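Local coordinates for protein bifunctional enzyme IspD/IspF (Campylobacter jejuni, PDB 1W55) that catalyses two steps of isoprenoid precursor synthesis by the deoxyxylulose pathway: cytidylyl transfer from CTP to methylerythritol phosphate, and later formation of the cyclodiphosphate with release of CMP, at residues T75-L84 with L160-D169; P46-S54 with A83-M93. One frame throughout, in Å; residues are numbered along the deposited sequence.

Contact 1. Residues T75-L84 with L160-D169; sequences TRAESLKKAL and LDQNLEFTDD. With C (cytidine-5'-monophosphate), chain D.
R76 runs out straight as far as NE to reach D169 and gives NH1 to OD1 in a salt bridge of 3.1 Å. The bond lies close to the guanidinium plane and arrives on the syn side of the carboxylate, 32° out of its plane. NH1 also donates to a water that donates to F166 O, NH2 pairs with D96 and a second water, and NE is bonded outside the two segments.

At the start of helix 76-84, T75 is the N-cap. T75 OG1 accepts from E78 N at 3.2 Å and donates to L164 O at 2.9 Å, so one hydroxyl serves both helix and loop. A water joins A77 N to L164 O and F166 O, satisfying another amide of the first helical turn. This helix end belongs to the nucleotide pocket of the GT-A-like cytidylyltransferase domain: S79 OG donates to N3 of the cytosine at 2.7 Å, and R76 CG lies 3.4 Å from the ribose O4'.

Further along, K81 stretches to its full length and carries NZ to L160 O at 2.9 Å and, through water, to D161 OD1. Apolar packing completes the contact: L160 CD1 lies 3.9 Å from L80 CG and 3.8 Å from L84 CD1, and L164 lays CD1 against E78 CG and CD2 against K81 CD.

Contact 2. Residues P46-S54 with A83-M93; sequences PFKKIVVTS and ALELIDSEFVM
V51, on strand 50-54, faces A83 and the turn that follows it, in the Rossmann-like alpha/beta core of the cytidylyltransferase domain. Strands 50-54 and 91-96 both pair in parallel with strand 4-9, which lies between them, and the chain from 83 to 93 leaves helix 76-84 and turns back into the sheet.

The apolar packing gathers on V51. With chi1 at -178°, V51 CG1 points opposite the backbone N and meets A83 CB at 3.7 Å; V51 CG2 meets I87 CD1 at 3.8 Å, and L86 CD2 sits against both methyls. One strand residue thus touches both the helix end and the type I turn from L84 to I87. Two residues on, T53 sets CG2 against A83 CB, while its OG1 turns to A10 N and to O2 of the bound cytidine monophosphate. The same threonine therefore joins the helix packing to the nucleotide site.

The polar contacts come from the two lysines just before the strand. K48 gives NZ to D88 OD1 in a salt bridge of 2.9 Å, met on the syn side and 25° out of the carboxylate plane, with the two side chains crossing at about a right angle. K49 bends at both outer torsions to bring NZ within 3.2 Å of L86 O, a weak hydrogen bond; its stronger partner is the carboxylate of E68.

A Met-aromatic contact spans strand 4-9, whose M4 and L6 also touch F47. M93 brings its sulfur to the rim of the F47 ring, 76° off the ring normal, with SD 3.9 Å from F47 CZ.

In the fold
Both contacts lie in the N-terminal cytidylyltransferase region, with centres about 14 Å apart, and both use helix 76-84, sharing A83 and L84. Along the chain their segments alternate: 46-54, then 75-84 running into 83-93, and finally 160-169. Contact 1 joins the helix to the loop between helices 153-159 and 169-174, whereas contact 2 joins its C-terminal end and the following turn to strand 50-54 of the large mixed sheet. They touch where S79 O packs on T53 CG2. Both sides of that touch line the nucleotide pocket, so the shared helix illustrates how two packing arrangements, built from distant pieces of sequence, converge on one binding site.

Contact 1. Residues T75-L84 with L160-D169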
# COMPACT_ATOMS: atom_id res chain seq x y z
N THR A 75 38.18 -23.56 2.11
CA THR A 75 36.82 -24.05 2.24
C THR A 75 36.13 -23.35 3.40
O THR A 75 36.79 -22.74 4.26
CB THR A 75 36.82 -25.58 2.50
OG1 THR A 75 37.56 -25.86 3.69
CG2 THR A 75 37.59 -26.34 1.41
N ARG A 76 34.81 -23.46 3.43
CA ARG A 76 34.00 -23.05 4.57
C ARG A 76 34.63 -23.51 5.89
O ARG A 76 34.86 -22.70 6.80
CB ARG A 76 32.58 -23.60 4.42
CG ARG A 76 31.56 -23.02 5.39
CD ARG A 76 30.18 -23.67 5.27
NE ARG A 76 29.18 -23.08 6.16
CZ ARG A 76 29.06 -23.32 7.47
NH1 ARG A 76 29.90 -24.15 8.10
NH2 ARG A 76 28.09 -22.72 8.16
N ALA A 77 34.91 -24.81 5.99
CA ALA A 77 35.43 -25.40 7.23
C ALA A 77 36.80 -24.85 7.60
O ALA A 77 37.09 -24.67 8.80
CB ALA A 77 35.46 -26.93 7.14
N GLU A 78 37.65 -24.58 6.61
CA GLU A 78 38.92 -23.92 6.90
C GLU A 78 38.78 -22.48 7.37
O GLU A 78 39.45 -22.08 8.32
CB GLU A 78 39.93 -24.00 5.75
CG GLU A 78 41.35 -23.80 6.28
CD GLU A 78 42.43 -23.73 5.22
OE1 GLU A 78 42.13 -23.66 4.01
OE2 GLU A 78 43.62 -23.74 5.62
N SER A 79 37.92 -21.69 6.72
CA SER A 79 37.65 -20.34 7.22
C SER A 79 37.16 -20.40 8.65
O SER A 79 37.61 -19.64 9.51
CB SER A 79 36.64 -19.61 6.34
OG SER A 79 37.09 -19.55 4.99
N LEU A 80 36.24 -21.33 8.91
CA LEU A 80 35.66 -21.53 10.23
C LEU A 80 36.73 -21.90 11.27
O LEU A 80 36.77 -21.31 12.36
CB LEU A 80 34.56 -22.61 10.18
CG LEU A 80 33.83 -22.90 11.50
CD1 LEU A 80 33.38 -21.60 12.22
CD2 LEU A 80 32.65 -23.82 11.27
N LYS A 81 37.57 -22.86 10.93
CA LYS A 81 38.63 -23.33 11.81
C LYS A 81 39.57 -22.19 12.21
O LYS A 81 39.94 -22.06 13.39
CB LYS A 81 39.41 -24.49 11.16
CG LYS A 81 40.71 -24.87 11.86
CD LYS A 81 41.38 -26.06 11.18
CE LYS A 81 42.37 -26.75 12.12
NZ LYS A 81 42.70 -28.12 11.62
N LYS A 82 39.95 -21.37 11.24
CA LYS A 82 40.81 -20.22 11.51
C LYS A 82 40.12 -19.21 12.43
O LYS A 82 40.73 -18.71 13.37
CB LYS A 82 41.26 -19.54 10.22
CG LYS A 82 42.16 -20.41 9.33
CD LYS A 82 42.32 -19.78 7.95
CE LYS A 82 43.20 -18.52 8.01
NZ LYS A 82 43.41 -17.93 6.66
N ALA A 83 38.85 -18.93 12.17
CA ALA A 83 38.11 -17.97 12.98
C ALA A 83 37.89 -18.46 14.41
O ALA A 83 37.84 -17.66 15.35
CB ALA A 83 36.78 -17.61 12.32
N LEU A 84 37.73 -19.78 14.58
CA LEU A 84 37.56 -20.36 15.91
C LEU A 84 38.74 -20.12 16.87
O LEU A 84 38.54 -20.03 18.08
CB LEU A 84 37.24 -21.86 15.83
CG LEU A 84 35.82 -22.25 15.41
CD1 LEU A 84 35.79 -23.69 14.94
CD2 LEU A 84 34.83 -22.03 16.55
N LEU A 160 37.13 -30.12 13.74
CA LEU A 160 37.78 -29.62 12.51
C LEU A 160 39.29 -29.82 12.53
O LEU A 160 40.01 -29.24 11.72
CB LEU A 160 37.45 -28.13 12.27
CG LEU A 160 35.97 -27.76 12.13
CD1 LEU A 160 35.79 -26.24 12.07
CD2 LEU A 160 35.37 -28.44 10.91
N ASP A 161 39.75 -30.67 13.44
CA ASP A 161 41.17 -30.98 13.59
C ASP A 161 41.84 -31.45 12.29
O ASP A 161 42.92 -31.00 11.97
CB ASP A 161 41.38 -32.01 14.70
CG ASP A 161 42.85 -32.35 14.90
OD1 ASP A 161 43.70 -31.43 14.87
OD2 ASP A 161 43.24 -33.53 15.08
N GLN A 162 41.17 -32.33 11.53
CA GLN A 162 41.76 -32.90 10.32
C GLN A 162 40.91 -32.76 9.06
O GLN A 162 41.45 -32.51 7.98
CB GLN A 162 42.07 -34.38 10.53
CG GLN A 162 43.26 -34.63 11.44
CD GLN A 162 43.52 -36.10 11.67
OE1 GLN A 162 43.13 -36.94 10.85
NE2 GLN A 162 44.19 -36.42 12.78
N ASN A 163 39.60 -32.96 9.20
CA ASN A 163 38.70 -32.94 8.05
C ASN A 163 38.11 -31.55 7.81
O ASN A 163 37.33 -31.04 8.61
CB ASN A 163 37.61 -33.99 8.24
CG ASN A 163 36.72 -34.15 7.01
OD1 ASN A 163 36.78 -33.36 6.05
ND2 ASN A 163 35.88 -35.18 7.03
N LEU A 164 38.47 -30.95 6.68
CA LEU A 164 38.01 -29.61 6.34
C LEU A 164 36.99 -29.61 5.20
O LEU A 164 36.82 -28.59 4.51
CB LEU A 164 39.20 -28.70 6.04
CG LEU A 164 40.22 -28.55 7.18
CD1 LEU A 164 41.44 -27.77 6.75
CD2 LEU A 164 39.57 -27.92 8.42
N GLU A 165 36.28 -30.73 5.03
CA GLU A 165 35.32 -30.90 3.92
C GLU A 165 33.86 -30.68 4.32
O GLU A 165 32.99 -30.55 3.45
CB GLU A 165 35.44 -32.31 3.30
CG GLU A 165 36.76 -32.59 2.59
CD GLU A 165 36.81 -31.99 1.20
OE1 GLU A 165 36.42 -32.70 0.24
OE2 GLU A 165 37.23 -30.82 1.07
N PHE A 166 33.60 -30.66 5.63
CA PHE A 166 32.24 -30.50 6.17
C PHE A 166 31.59 -29.22 5.64
O PHE A 166 32.23 -28.15 5.63
CB PHE A 166 32.29 -30.45 7.70
CG PHE A 166 32.82 -31.70 8.34
CD1 PHE A 166 33.97 -31.66 9.14
CD2 PHE A 166 32.16 -32.92 8.18
CE1 PHE A 166 34.46 -32.80 9.76
CE2 PHE A 166 32.65 -34.09 8.80
CZ PHE A 166 33.80 -34.02 9.59
N THR A 167 30.35 -29.33 5.17
CA THR A 167 29.64 -28.18 4.60
C THR A 167 28.82 -27.46 5.67
O THR A 167 28.27 -26.38 5.41
CB THR A 167 28.71 -28.61 3.45
OG1 THR A 167 27.74 -29.54 3.96
CG2 THR A 167 29.47 -29.40 2.36
N ASP A 168 28.71 -28.05 6.85
CA ASP A 168 28.07 -27.41 7.99
C ASP A 168 28.71 -27.89 9.29
O ASP A 168 29.63 -28.73 9.27
CB ASP A 168 26.55 -27.65 7.99
CG ASP A 168 26.14 -28.87 8.81
OD1 ASP A 168 26.85 -29.90 8.75
OD2 ASP A 168 25.13 -28.88 9.55
N ASP A 169 28.23 -27.35 10.41
CA ASP A 169 28.80 -27.66 11.71
C ASP A 169 28.20 -28.93 12.33
O ASP A 169 28.88 -29.61 13.09
CB ASP A 169 28.65 -26.47 12.65
CG ASP A 169 29.28 -25.19 12.08
OD1 ASP A 169 29.91 -25.25 11.00
OD2 ASP A 169 29.18 -24.08 12.64
OP3 C D . 27.35 -22.46 0.53
P C D . 28.85 -22.49 0.68
OP1 C D . 29.57 -22.12 -0.59
OP2 C D . 29.38 -23.71 1.40
O5' C D . 29.19 -21.23 1.63
C5' C D . 28.67 -21.11 2.94
C4' C D . 29.26 -19.88 3.63
O4' C D . 30.65 -20.07 3.94
C3' C D . 29.17 -18.63 2.78
O3' C D . 28.68 -17.60 3.61
C2' C D . 30.59 -18.34 2.35
O2' C D . 30.85 -16.95 2.21
C1' C D . 31.41 -18.96 3.48
N1 C D . 32.71 -19.41 2.99
C2 C D . 33.86 -18.98 3.67
O2 C D . 33.77 -18.23 4.67
N3 C D . 35.06 -19.40 3.22
C4 C D . 35.17 -20.20 2.12
N4 C D . 36.40 -20.60 1.69
C5 C D . 34.04 -20.63 1.44
C6 C D . 32.79 -20.21 1.90
O HOH W 1 32.04 -26.04 7.36
O HOH W 2 27.25 -23.18 10.69
O HOH W 3 34.25 -26.94 4.13
O HOH W 4 44.38 -29.06 14.04

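Contact 2. Residues P46-S54 with A83-M93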
# COMPACT_ATOMS: atom_id res chain seq x y z
N PRO A 46 24.01 -10.09 22.93
CA PRO A 46 25.27 -9.42 23.26
C PRO A 46 26.47 -10.37 23.16
O PRO A 46 27.04 -10.76 24.19
CB PRO A 46 25.05 -8.94 24.70
CG PRO A 46 24.08 -9.91 25.29
CD PRO A 46 23.25 -10.46 24.14
N PHE A 47 26.85 -10.73 21.93
CA PHE A 47 27.97 -11.64 21.71
C PHE A 47 29.25 -11.10 22.30
O PHE A 47 29.51 -9.89 22.23
CB PHE A 47 28.17 -11.91 20.21
CG PHE A 47 27.01 -12.60 19.56
CD1 PHE A 47 26.10 -11.88 18.79
CD2 PHE A 47 26.84 -13.98 19.69
CE1 PHE A 47 25.02 -12.52 18.16
CE2 PHE A 47 25.77 -14.63 19.08
CZ PHE A 47 24.86 -13.90 18.30
N LYS A 48 30.05 -12.00 22.88
CA LYS A 48 31.34 -11.67 23.48
C LYS A 48 32.33 -11.15 22.45
O LYS A 48 33.14 -10.26 22.73
CB LYS A 48 31.92 -12.92 24.16
CG LYS A 48 32.89 -12.60 25.29
CD LYS A 48 33.92 -13.69 25.44
CE LYS A 48 34.89 -13.39 26.58
NZ LYS A 48 35.35 -14.66 27.21
N LYS A 49 32.25 -11.72 21.26
CA LYS A 49 33.11 -11.37 20.16
C LYS A 49 32.33 -11.64 18.88
O LYS A 49 31.50 -12.55 18.83
CB LYS A 49 34.38 -12.22 20.21
CG LYS A 49 35.55 -11.66 19.43
CD LYS A 49 36.72 -12.62 19.41
CE LYS A 49 37.70 -12.33 20.55
NZ LYS A 49 39.11 -12.24 20.07
N ILE A 50 32.59 -10.83 17.85
CA ILE A 50 32.03 -11.07 16.52
C ILE A 50 33.16 -11.16 15.50
O ILE A 50 33.94 -10.22 15.32
CB ILE A 50 30.98 -9.99 16.14
CG1 ILE A 50 29.85 -9.97 17.18
CG2 ILE A 50 30.40 -10.28 14.77
CD1 ILE A 50 29.04 -8.69 17.23
N VAL A 51 33.25 -12.31 14.84
CA VAL A 51 34.28 -12.55 13.84
C VAL A 51 33.65 -12.68 12.45
O VAL A 51 32.60 -13.31 12.29
CB VAL A 51 35.14 -13.80 14.19
CG1 VAL A 51 36.25 -14.03 13.15
CG2 VAL A 51 35.74 -13.65 15.59
N VAL A 52 34.27 -12.06 11.47
CA VAL A 52 33.85 -12.20 10.08
C VAL A 52 35.03 -12.72 9.25
O VAL A 52 36.10 -12.12 9.23
CB VAL A 52 33.38 -10.85 9.47
CG1 VAL A 52 32.90 -11.04 8.03
CG2 VAL A 52 32.29 -10.21 10.33
N THR A 53 34.83 -13.85 8.58
CA THR A 53 35.86 -14.34 7.67
C THR A 53 35.69 -13.63 6.34
O THR A 53 34.57 -13.39 5.90
CB THR A 53 35.79 -15.87 7.48
OG1 THR A 53 34.59 -16.20 6.77
CG2 THR A 53 35.66 -16.59 8.82
N SER A 54 36.81 -13.31 5.70
CA SER A 54 36.79 -12.41 4.56
C SER A 54 37.91 -12.70 3.56
O SER A 54 38.99 -13.12 3.95
CB SER A 54 36.86 -10.96 5.06
OG SER A 54 36.75 -10.05 3.97
N ALA A 83 38.85 -18.93 12.17
CA ALA A 83 38.11 -17.97 12.98
C ALA A 83 37.89 -18.46 14.41
O ALA A 83 37.84 -17.66 15.35
CB ALA A 83 36.78 -17.61 12.32
N LEU A 84 37.73 -19.78 14.58
CA LEU A 84 37.56 -20.36 15.91
C LEU A 84 38.74 -20.12 16.87
O LEU A 84 38.54 -20.03 18.08
CB LEU A 84 37.24 -21.86 15.83
CG LEU A 84 35.82 -22.25 15.41
CD1 LEU A 84 35.79 -23.69 14.94
CD2 LEU A 84 34.83 -22.03 16.55
N GLU A 85 39.95 -20.00 16.33
CA GLU A 85 41.13 -19.72 17.15
C GLU A 85 41.03 -18.35 17.84
O GLU A 85 41.81 -18.05 18.75
CB GLU A 85 42.43 -19.85 16.34
CG GLU A 85 42.79 -21.29 15.98
CD GLU A 85 42.90 -22.20 17.20
OE1 GLU A 85 43.93 -22.14 17.92
OE2 GLU A 85 41.95 -22.99 17.46
N LEU A 86 40.06 -17.55 17.42
CA LEU A 86 39.79 -16.25 18.02
C LEU A 86 38.76 -16.34 19.17
O LEU A 86 38.57 -15.39 19.93
CB LEU A 86 39.33 -15.26 16.94
CG LEU A 86 40.27 -14.18 16.38
CD1 LEU A 86 41.76 -14.56 16.39
CD2 LEU A 86 39.84 -13.72 14.97
N ILE A 87 38.11 -17.50 19.30
CA ILE A 87 37.00 -17.66 20.24
C ILE A 87 37.43 -18.40 21.50
O ILE A 87 38.08 -19.44 21.42
CB ILE A 87 35.82 -18.43 19.56
CG1 ILE A 87 35.46 -17.81 18.20
CG2 ILE A 87 34.60 -18.52 20.51
CD1 ILE A 87 35.05 -16.34 18.25
N ASP A 88 37.06 -17.85 22.66
CA ASP A 88 37.33 -18.53 23.93
C ASP A 88 36.09 -18.67 24.83
O ASP A 88 36.20 -19.11 25.97
CB ASP A 88 38.51 -17.89 24.68
CG ASP A 88 38.29 -16.42 25.04
OD1 ASP A 88 37.13 -16.02 25.33
OD2 ASP A 88 39.22 -15.59 25.07
N SER A 89 34.92 -18.30 24.30
CA SER A 89 33.66 -18.50 25.01
C SER A 89 33.21 -19.95 24.84
O SER A 89 33.58 -20.61 23.87
CB SER A 89 32.58 -17.52 24.51
OG SER A 89 32.19 -17.79 23.16
N GLU A 90 32.40 -20.44 25.79
CA GLU A 90 31.90 -21.81 25.77
C GLU A 90 31.11 -22.15 24.50
O GLU A 90 31.22 -23.26 23.96
CB GLU A 90 31.01 -22.09 27.00
CG GLU A 90 30.80 -23.58 27.27
CD GLU A 90 29.80 -23.88 28.38
OE1 GLU A 90 29.43 -22.96 29.15
OE2 GLU A 90 29.38 -25.06 28.50
N PHE A 91 30.31 -21.19 24.04
CA PHE A 91 29.47 -21.41 22.87
C PHE A 91 29.85 -20.48 21.73
O PHE A 91 30.38 -19.38 21.95
CB PHE A 91 28.00 -21.23 23.22
CG PHE A 91 27.51 -22.20 24.25
CD1 PHE A 91 27.45 -21.83 25.60
CD2 PHE A 91 27.12 -23.49 23.89
CE1 PHE A 91 27.02 -22.73 26.57
CE2 PHE A 91 26.68 -24.40 24.85
CZ PHE A 91 26.63 -24.02 26.20
N VAL A 92 29.58 -20.95 20.52
CA VAL A 92 29.77 -20.13 19.33
C VAL A 92 28.60 -20.31 18.37
O VAL A 92 28.21 -21.43 18.03
CB VAL A 92 31.14 -20.40 18.63
CG1 VAL A 92 31.24 -21.83 18.13
CG2 VAL A 92 31.38 -19.39 17.50
N MET A 93 28.02 -19.19 17.96
CA MET A 93 27.06 -19.19 16.86
C MET A 93 27.81 -18.97 15.55
O MET A 93 28.65 -18.07 15.44
CB MET A 93 25.99 -18.11 17.06
CG MET A 93 24.93 -18.10 15.97
SD MET A 93 23.52 -17.09 16.41
CE MET A 93 22.55 -18.33 17.25